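Local coordinates for protein transcriptional regulator, MarR family (Silicibacter pomeroyi DSS-3, PDB 3CDH) that probably binds DNA through a winged helix-turn-helix domain and regulates transcription, at residues Ala57-Arg62 with Arg98-Leu103. Sequence-based numbering, arbitrary orientation. Where two conformers were deposited one is given.
Sequences AMMITR and RVRVRL. With SO4 (sulfate ion), chain I.
The carbonyl oxygen of Val101 is gripped from segment 57-62: Met58 N gives it a hydrogen bond of 3.0 Å with 158° at the hydrogen, and Ala57 CA makes a CA-H...O contact at 3.2 Å. The return bond from Val101 N to Met58 O is weak, with only 128° at its hydrogen. The two bonds make Met58 and Val101 a hydrogen-bonded antiparallel pair; Met59 and Arg100, the next pair along, are non-hydrogen-bonded, with their CA atoms 4.2 Å apart. This is the short sheet of the winged helix-turn-helix fold of MarR regulators: strand 58-59 flanks strand 100-103, and on the latter's other edge Arg102 bonds to Thr88 of strand 87-89 and Arg100 to Val90 just beyond it, the other arm of the wing hairpin.

Met58 and Val101 share the inner face, where both touch Leu52 and Leu63. Ile60, in the first turn of helix 60-67, extends this apolar layer, its CG1 lying 4.2 Å from Val99 CG1 and 4.4 Å from Val101 CG2.

On the face of Met59 (like Met58, a selenomethionine here) and Arg100 the two side chains run side by side. With Met59 CG beside its own backbone N (chi1 -60°), that methylene sits 3.7 Å above the guanidinium plane of Arg100, over its centre. At the guanidinium edge Arg98 O accepts a hydrogen bond from Arg100 NH2, 3.2 Å long and in the guanidinium plane, which helps to fix the group's rotation beneath Met59.

A sulfate, probably from the crystallisation liquor, lies near the start of helix 60-67, with Met59 at the N-cap position. Its O3 lies toward Met59 N, but the modelled separation is too short to be trusted in detail, while its O1 lies 3.2 Å from Arg100 NH1, oblique to the guanidinium.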
loop_
_atom_site.group_PDB
_atom_site.type_symbol
_atom_site.label_atom_id
_atom_site.label_comp_id
_atom_site.label_asym_id
_atom_site.label_seq_id
_atom_site.Cartn_x
_atom_site.Cartn_y
_atom_site.Cartn_z
ATOM N N ALA B 57 -15.685 -3.919 20.279
ATOM C CA ALA B 57 -16.709 -3.780 19.268
ATOM C C ALA B 57 -16.353 -2.598 18.386
ATOM O O ALA B 57 -15.859 -1.600 18.875
ATOM C CB ALA B 57 -18.057 -3.576 19.912
HETATM N N MSE B 58 -16.566 -2.722 17.083
HETATM C CA MSE B 58 -16.290 -1.645 16.157
HETATM C C MSE B 58 -17.378 -1.514 15.133
HETATM O O MSE B 58 -18.035 -2.498 14.785
HETATM C CB MSE B 58 -15.008 -1.897 15.424
HETATM C CG MSE B 58 -13.862 -1.171 15.956
HETATM SE SE MSE B 58 -12.469 -0.992 14.583
HETATM C CE MSE B 58 -10.987 -0.869 15.876
HETATM N N MSE B 59 -17.542 -0.294 14.643
HETATM C CA MSE B 59 -18.480 0.008 13.589
HETATM C C MSE B 59 -17.831 -0.449 12.328
HETATM O O MSE B 59 -16.617 -0.343 12.186
HETATM C CB MSE B 59 -18.703 1.502 13.508
HETATM C CG MSE B 59 -19.251 2.128 14.760
HETATM SE SE MSE B 59 -19.540 4.031 14.427
HETATM C CE MSE B 59 -17.968 4.889 15.212
ATOM N N ILE B 60 -18.615 -0.963 11.397
ATOM C CA ILE B 60 -18.008 -1.494 10.179
ATOM C C ILE B 60 -17.283 -0.368 9.461
ATOM O O ILE B 60 -16.249 -0.591 8.821
ATOM C CB ILE B 60 -19.017 -2.160 9.234
ATOM C CG1 ILE B 60 -19.692 -3.325 9.922
ATOM C CG2 ILE B 60 -18.324 -2.694 7.966
ATOM C CD1 ILE B 60 -20.305 -4.310 8.943
ATOM N N THR B 61 -17.800 0.848 9.598
ATOM C CA THR B 61 -17.213 1.986 8.907
ATOM C C THR B 61 -15.787 2.276 9.398
ATOM O O THR B 61 -14.911 2.622 8.591
ATOM C CB THR B 61 -18.125 3.226 8.965
ATOM O OG1 THR B 61 -18.318 3.599 10.326
ATOM C CG2 THR B 61 -19.516 2.921 8.362
ATOM N N ARG B 62 -15.542 2.122 10.700
ATOM C CA ARG B 62 -14.183 2.300 11.230
ATOM C C ARG B 62 -13.291 1.124 10.815
ATOM O O ARG B 62 -12.116 1.306 10.466
ATOM C CB ARG B 62 -14.178 2.505 12.757
ATOM C CG ARG B 62 -12.788 2.529 13.441
ATOM C CD ARG B 62 -12.067 3.906 13.402
ATOM N NE ARG B 62 -10.789 3.892 14.143
ATOM C CZ ARG B 62 -9.762 4.723 13.934
ATOM N NH1 ARG B 62 -9.828 5.672 13.006
ATOM N NH2 ARG B 62 -8.652 4.590 14.653
ATOM N N ARG B 98 -25.247 2.753 12.529
ATOM C CA ARG B 98 -24.141 2.646 13.465
ATOM C C ARG B 98 -24.016 1.280 14.112
ATOM O O ARG B 98 -23.802 1.203 15.300
ATOM C CB ARG B 98 -24.219 3.736 14.556
ATOM C CG ARG B 98 -25.616 4.011 15.161
ATOM C CD ARG B 98 -25.714 5.450 15.729
ATOM N NE ARG B 98 -24.621 6.257 15.224
ATOM C CZ ARG B 98 -23.411 6.269 15.752
ATOM N NH1 ARG B 98 -23.153 5.547 16.818
ATOM N NH2 ARG B 98 -22.465 7.010 15.216
ATOM N N VAL B 99 -24.142 0.214 13.331
ATOM C CA VAL B 99 -23.924 -1.153 13.817
ATOM C C VAL B 99 -22.458 -1.424 14.147
ATOM O O VAL B 99 -21.544 -0.904 13.490
ATOM C CB VAL B 99 -24.442 -2.278 12.844
ATOM C CG1 VAL B 99 -23.457 -2.547 11.709
ATOM C CG2 VAL B 99 -24.673 -3.592 13.595
ATOM N N ARG B 100 -22.264 -2.301 15.114
ATOM C CA ARG B 100 -20.973 -2.607 15.651
ATOM C C ARG B 100 -20.758 -4.102 15.579
ATOM O O ARG B 100 -21.692 -4.856 15.511
ATOM C CB ARG B 100 -20.920 -2.168 17.095
ATOM C CG ARG B 100 -20.235 -0.874 17.341
ATOM C CD ARG B 100 -21.162 0.069 17.994
ATOM N NE ARG B 100 -20.483 1.266 18.452
ATOM C CZ ARG B 100 -20.853 2.497 18.134
ATOM N NH1 ARG B 100 -20.173 3.526 18.599
ATOM N NH2 ARG B 100 -21.896 2.696 17.347
ATOM N N VAL B 101 -19.512 -4.527 15.604
ATOM C CA VAL B 101 -19.183 -5.896 15.300
ATOM C C VAL B 101 -18.090 -6.346 16.239
ATOM O O VAL B 101 -17.239 -5.554 16.600
ATOM C CB VAL B 101 -18.763 -5.955 13.820
ATOM C CG1 VAL B 101 -17.536 -6.737 13.614
ATOM C CG2 VAL B 101 -19.898 -6.493 13.003
ATOM N N ARG B 102 -18.122 -7.596 16.675
ATOM C CA ARG B 102 -17.093 -8.069 17.603
ATOM C C ARG B 102 -16.641 -9.498 17.296
ATOM O O ARG B 102 -17.335 -10.233 16.577
ATOM C CB ARG B 102 -17.565 -7.954 19.047
ATOM C CG ARG B 102 -18.731 -8.826 19.378
ATOM C CD ARG B 102 -18.881 -9.027 20.891
ATOM N NE ARG B 102 -20.131 -9.727 21.201
ATOM C CZ ARG B 102 -20.255 -11.055 21.354
ATOM N NH1 ARG B 102 -21.445 -11.594 21.618
ATOM N NH2 ARG B 102 -19.201 -11.863 21.259
ATOM N N LEU B 103 -15.480 -9.886 17.823
ATOM C CA LEU B 103 -15.018 -11.269 17.697
ATOM C C LEU B 103 -15.894 -12.214 18.495
ATOM O O LEU B 103 -16.421 -11.831 19.554
ATOM C CB LEU B 103 -13.587 -11.402 18.186
ATOM C CG LEU B 103 -12.626 -10.598 17.318
ATOM C CD1 LEU B 103 -11.195 -10.675 17.853
ATOM C CD2 LEU B 103 -12.710 -11.071 15.857
HETATM S S SO4 I . -16.092 2.305 16.873
HETATM O O1 SO4 I . -17.358 2.492 17.604
HETATM O O2 SO4 I . -15.035 1.707 17.685
HETATM O O3 SO4 I . -16.331 1.440 15.729
HETATM O O4 SO4 I . -15.571 3.580 16.383
#